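Long-range contact in conserved hypothetical protein NMB0706 (PDB 1RV9), which is of unknown function but belongs to the family named after multi-copper polyphenol oxidoreductase laccases, and may be an enzyme: residues A[22-34]-A[244-256]. Numbering follows the deposited sequence.
Sequences WPAPANVKTLITT and ATGRMASLIWLDG. With SO4 (sulfate ion), chain B.
Strand 28-33 pairs antiparallel with strand 248-254, the axes 4.6 Å apart at 169°. Lys29 faces Trp253 and Leu31 faces Leu251 as hydrogen-bonded pairs, each joined by two backbone bonds. Asp255 N to Asn27 O, 2.7 Å, extends the pairing at one end. At the other, Thr33 N donates to Ala249 O, but the return bond goes to a side chain: Ala249 N donates to Thr33 OG1 at 2.8 Å, nearly straight at 164°. Chi1 of 74° sets this hydroxyl between backbone N and carbonyl carbon, turned to the partner strand. A water donates to both Thr33 O and Ala249 O.

On one face, Lys29 CB sits over the five-membered ring of Trp253, 3.6 Å from its centroid, a CH-pi contact. Leu31 CB meets the edge of the same indole at CZ3, 3.8 Å away. Helix 57-71 packs on this face through Val67 and Val71. On the other face, Ile252 CD1 lies at the edge of the Trp22 ring, 3.7 Å from CH2, and also touches Val28 CG1. Cys124 of strand 119-125 touches Trp22 and Val28 here. Beyond the pairing, Arg247 NH2 bonds to a sulfate, probably from the crystallisation liquor, that His52 and His82 also hold.

The contact joins two interior strands of a mixed sheet, central strand 248-254 and its neighbour 28-33, between helix 57-71 and the second sheet, within this protein's alpha-beta-beta-alpha architecture.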
loop_
_atom_site.group_PDB
_atom_site.type_symbol
_atom_site.label_atom_id
_atom_site.label_comp_id
_atom_site.label_asym_id
_atom_site.label_seq_id
_atom_site.Cartn_x
_atom_site.Cartn_y
_atom_site.Cartn_z
ATOM N N TRP A 22 -12.273 -8.823 1.781
ATOM C CA TRP A 22 -12.031 -9.160 3.172
ATOM C C TRP A 22 -13.324 -8.985 3.961
ATOM O O TRP A 22 -14.249 -8.315 3.506
ATOM C CB TRP A 22 -10.897 -8.296 3.744
ATOM C CG TRP A 22 -11.106 -6.795 3.743
ATOM C CD1 TRP A 22 -12.058 -6.079 3.064
ATOM C CD2 TRP A 22 -10.297 -5.835 4.430
ATOM N NE1 TRP A 22 -11.888 -4.730 3.293
ATOM C CE2 TRP A 22 -10.815 -4.554 4.129
ATOM C CE3 TRP A 22 -9.184 -5.934 5.279
ATOM C CZ2 TRP A 22 -10.251 -3.378 4.639
ATOM C CZ3 TRP A 22 -8.625 -4.769 5.788
ATOM C CH2 TRP A 22 -9.162 -3.505 5.468
ATOM N N PRO A 23 -13.411 -9.609 5.144
ATOM C CA PRO A 23 -14.614 -9.510 5.977
ATOM C C PRO A 23 -14.773 -8.202 6.744
ATOM O O PRO A 23 -15.287 -8.193 7.863
ATOM C CB PRO A 23 -14.486 -10.716 6.904
ATOM C CG PRO A 23 -13.008 -10.833 7.085
ATOM C CD PRO A 23 -12.482 -10.621 5.681
ATOM N N ALA A 24 -14.346 -7.096 6.145
ATOM C CA ALA A 24 -14.460 -5.805 6.812
ATOM C C ALA A 24 -15.926 -5.417 6.983
ATOM O O ALA A 24 -16.770 -5.767 6.154
ATOM C CB ALA A 24 -13.724 -4.734 6.016
ATOM N N PRO A 25 -16.248 -4.693 8.070
ATOM C CA PRO A 25 -17.628 -4.266 8.326
ATOM C C PRO A 25 -18.156 -3.356 7.218
ATOM O O PRO A 25 -17.382 -2.768 6.467
ATOM C CB PRO A 25 -17.530 -3.576 9.686
ATOM C CG PRO A 25 -16.122 -3.063 9.709
ATOM C CD PRO A 25 -15.345 -4.213 9.130
ATOM N N ALA A 26 -19.477 -3.244 7.132
ATOM C CA ALA A 26 -20.135 -2.462 6.089
ATOM C C ALA A 26 -19.787 -0.983 5.998
ATOM O O ALA A 26 -20.005 -0.360 4.953
ATOM C CB ALA A 26 -21.641 -2.624 6.214
ATOM N N ASN A 27 -19.259 -0.409 7.073
ATOM C CA ASN A 27 -18.913 1.006 7.045
ATOM C C ASN A 27 -17.446 1.245 6.714
ATOM O O ASN A 27 -16.964 2.377 6.774
ATOM C CB ASN A 27 -19.281 1.668 8.372
ATOM C CG ASN A 27 -18.471 1.142 9.529
ATOM O OD1 ASN A 27 -18.132 -0.042 9.583
ATOM N ND2 ASN A 27 -18.168 2.021 10.479
ATOM N N VAL A 28 -16.734 0.173 6.379
ATOM C CA VAL A 28 -15.335 0.291 5.993
ATOM C C VAL A 28 -15.294 0.101 4.487
ATOM O O VAL A 28 -15.569 -0.986 3.974
ATOM C CB VAL A 28 -14.447 -0.764 6.682
ATOM C CG1 VAL A 28 -13.044 -0.744 6.075
ATOM C CG2 VAL A 28 -14.361 -0.464 8.169
ATOM N N LYS A 29 -14.971 1.180 3.783
ATOM C CA LYS A 29 -14.912 1.164 2.333
ATOM C C LYS A 29 -13.477 1.193 1.843
ATOM O O LYS A 29 -12.608 1.799 2.474
ATOM C CB LYS A 29 -15.654 2.375 1.770
ATOM C CG LYS A 29 -17.093 2.501 2.241
ATOM C CD LYS A 29 -17.909 1.304 1.809
ATOM C CE LYS A 29 -19.368 1.478 2.191
ATOM N NZ LYS A 29 -20.181 0.324 1.728
ATOM N N THR A 30 -13.235 0.537 0.714
ATOM C CA THR A 30 -11.907 0.516 0.126
ATOM C C THR A 30 -11.978 0.737 -1.377
ATOM O O THR A 30 -12.997 0.475 -2.019
ATOM C CB THR A 30 -11.170 -0.829 0.366
ATOM O OG1 THR A 30 -11.918 -1.904 -0.218
ATOM C CG2 THR A 30 -10.979 -1.081 1.847
ATOM N N LEU A 31 -10.883 1.234 -1.929
ATOM C CA LEU A 31 -10.796 1.450 -3.360
ATOM C C LEU A 31 -9.368 1.114 -3.742
ATOM O O LEU A 31 -8.425 1.769 -3.292
ATOM C CB LEU A 31 -11.111 2.902 -3.729
ATOM C CG LEU A 31 -11.214 3.163 -5.237
ATOM C CD1 LEU A 31 -12.469 2.492 -5.773
ATOM C CD2 LEU A 31 -11.261 4.659 -5.514
ATOM N N ILE A 32 -9.216 0.065 -4.540
ATOM C CA ILE A 32 -7.914 -0.371 -5.019
ATOM C C ILE A 32 -7.930 0.019 -6.487
ATOM O O ILE A 32 -8.534 -0.669 -7.304
ATOM C CB ILE A 32 -7.758 -1.901 -4.890
ATOM C CG1 ILE A 32 -7.947 -2.321 -3.427
ATOM C CG2 ILE A 32 -6.396 -2.340 -5.419
ATOM C CD1 ILE A 32 -6.963 -1.686 -2.461
ATOM N N THR A 33 -7.287 1.130 -6.826
ATOM C CA THR A 33 -7.302 1.576 -8.212
ATOM C C THR A 33 -6.385 0.761 -9.109
ATOM O O THR A 33 -5.442 0.115 -8.647
ATOM C CB THR A 33 -6.924 3.074 -8.338
ATOM O OG1 THR A 33 -5.517 3.243 -8.130
ATOM C CG2 THR A 33 -7.681 3.900 -7.304
ATOM N N THR A 34 -6.699 0.770 -10.399
ATOM C CA THR A 34 -5.893 0.073 -11.388
ATOM C C THR A 34 -5.319 1.181 -12.255
ATOM O O THR A 34 -5.601 2.359 -12.027
ATOM C CB THR A 34 -6.736 -0.877 -12.266
ATOM O OG1 THR A 34 -7.648 -0.113 -13.065
ATOM C CG2 THR A 34 -7.521 -1.852 -11.396
ATOM N N ALA A 244 10.134 4.472 -15.370
ATOM C CA ALA A 244 9.330 5.669 -15.155
ATOM C C ALA A 244 7.902 5.344 -15.573
ATOM O O ALA A 244 7.624 5.107 -16.750
ATOM C CB ALA A 244 9.877 6.827 -15.982
ATOM N N THR A 245 6.995 5.321 -14.603
ATOM C CA THR A 245 5.608 4.995 -14.886
ATOM C C THR A 245 4.677 5.618 -13.846
ATOM O O THR A 245 5.109 6.389 -12.989
ATOM C CB THR A 245 5.423 3.449 -14.944
ATOM O OG1 THR A 245 4.135 3.130 -15.482
ATOM C CG2 THR A 245 5.569 2.831 -13.560
ATOM N N GLY A 246 3.394 5.286 -13.926
ATOM C CA GLY A 246 2.444 5.854 -12.989
ATOM C C GLY A 246 2.362 5.134 -11.658
ATOM O O GLY A 246 3.121 4.204 -11.383
ATOM N N ARG A 247 1.437 5.590 -10.825
ATOM C CA ARG A 247 1.212 4.993 -9.517
ATOM C C ARG A 247 -0.283 4.798 -9.302
ATOM O O ARG A 247 -1.074 5.697 -9.578
ATOM C CB ARG A 247 1.746 5.905 -8.407
ATOM C CG ARG A 247 3.257 6.090 -8.406
ATOM C CD ARG A 247 3.976 4.827 -7.968
ATOM N NE ARG A 247 5.423 5.024 -7.894
ATOM C CZ ARG A 247 6.239 5.040 -8.944
ATOM N NH1 ARG A 247 5.764 4.865 -10.174
ATOM N NH2 ARG A 247 7.535 5.241 -8.764
ATOM N N MET A 248 -0.676 3.614 -8.844
ATOM C CA MET A 248 -2.079 3.400 -8.537
ATOM C C MET A 248 -2.143 3.622 -7.032
ATOM O O MET A 248 -1.125 3.928 -6.408
ATOM C CB MET A 248 -2.549 1.988 -8.915
ATOM C CG MET A 248 -1.697 0.848 -8.416
ATOM S SD MET A 248 -0.479 0.327 -9.633
ATOM C CE MET A 248 0.427 -0.853 -8.650
ATOM N N ALA A 249 -3.316 3.492 -6.435
ATOM C CA ALA A 249 -3.398 3.719 -5.000
ATOM C C ALA A 249 -4.359 2.777 -4.321
ATOM O O ALA A 249 -5.251 2.216 -4.952
ATOM C CB ALA A 249 -3.815 5.147 -4.728
ATOM N N SER A 250 -4.145 2.593 -3.026
ATOM C CA SER A 250 -5.017 1.760 -2.217
ATOM C C SER A 250 -5.568 2.715 -1.177
ATOM O O SER A 250 -4.809 3.322 -0.406
ATOM C CB SER A 250 -4.231 0.620 -1.574
ATOM O OG SER A 250 -3.755 -0.257 -2.580
ATOM N N LEU A 251 -6.889 2.864 -1.186
ATOM C CA LEU A 251 -7.578 3.782 -0.289
ATOM C C LEU A 251 -8.549 3.070 0.628
ATOM O O LEU A 251 -9.107 2.030 0.280
ATOM C CB LEU A 251 -8.354 4.832 -1.095
ATOM C CG LEU A 251 -7.600 5.700 -2.103
ATOM C CD1 LEU A 251 -7.313 4.901 -3.365
ATOM C CD2 LEU A 251 -8.452 6.919 -2.439
ATOM N N ILE A 252 -8.755 3.655 1.799
ATOM C CA ILE A 252 -9.685 3.101 2.768
ATOM C C ILE A 252 -10.297 4.240 3.570
ATOM O O ILE A 252 -9.636 5.235 3.874
ATOM C CB ILE A 252 -8.976 2.085 3.708
ATOM C CG1 ILE A 252 -10.004 1.409 4.616
ATOM C CG2 ILE A 252 -7.899 2.781 4.536
ATOM C CD1 ILE A 252 -9.446 0.206 5.351
ATOM N N TRP A 253 -11.579 4.110 3.882
ATOM C CA TRP A 253 -12.248 5.134 4.661
ATOM C C TRP A 253 -13.455 4.576 5.380
ATOM O O TRP A 253 -13.921 3.476 5.077
ATOM C CB TRP A 253 -12.664 6.311 3.764
ATOM C CG TRP A 253 -13.697 6.000 2.702
ATOM C CD1 TRP A 253 -15.044 6.229 2.770
ATOM C CD2 TRP A 253 -13.449 5.455 1.401
ATOM N NE1 TRP A 253 -15.649 5.867 1.587
ATOM C CE2 TRP A 253 -14.692 5.385 0.731
ATOM C CE3 TRP A 253 -12.297 5.014 0.737
ATOM C CZ2 TRP A 253 -14.812 4.900 -0.577
ATOM C CZ3 TRP A 253 -12.415 4.530 -0.564
ATOM C CH2 TRP A 253 -13.667 4.475 -1.205
ATOM N N LEU A 254 -13.921 5.333 6.364
ATOM C CA LEU A 254 -15.100 4.969 7.133
ATOM C C LEU A 254 -16.264 5.730 6.520
ATOM O O LEU A 254 -16.154 6.920 6.217
ATOM C CB LEU A 254 -14.933 5.378 8.597
ATOM C CG LEU A 254 -13.897 4.596 9.398
ATOM C CD1 LEU A 254 -13.577 5.344 10.685
ATOM C CD2 LEU A 254 -14.434 3.193 9.692
ATOM N N ASP A 255 -17.370 5.029 6.316
ATOM C CA ASP A 255 -18.569 5.628 5.753
ATOM C C ASP A 255 -19.733 5.114 6.579
ATOM O O ASP A 255 -20.399 4.149 6.204
ATOM C CB ASP A 255 -18.732 5.228 4.285
ATOM C CG ASP A 255 -20.083 5.621 3.719
ATOM O OD1 ASP A 255 -20.626 6.656 4.154
ATOM O OD2 ASP A 255 -20.595 4.903 2.834
ATOM N N GLY A 256 -19.954 5.755 7.721
ATOM C CA GLY A 256 -21.033 5.342 8.596
ATOM C C GLY A 256 -20.753 5.646 10.053
ATOM O O GLY A 256 -21.633 6.233 10.721
HETATM S S SO4 B . 8.961 5.743 -5.323
HETATM O O1 SO4 B . 10.126 6.651 -5.382
HETATM O O2 SO4 B . 7.802 6.389 -5.970
HETATM O O3 SO4 B . 9.280 4.491 -6.028
HETATM O O4 SO4 B . 8.632 5.454 -3.918
HETATM O O HOH W 1 -4.017 -0.264 -6.269
#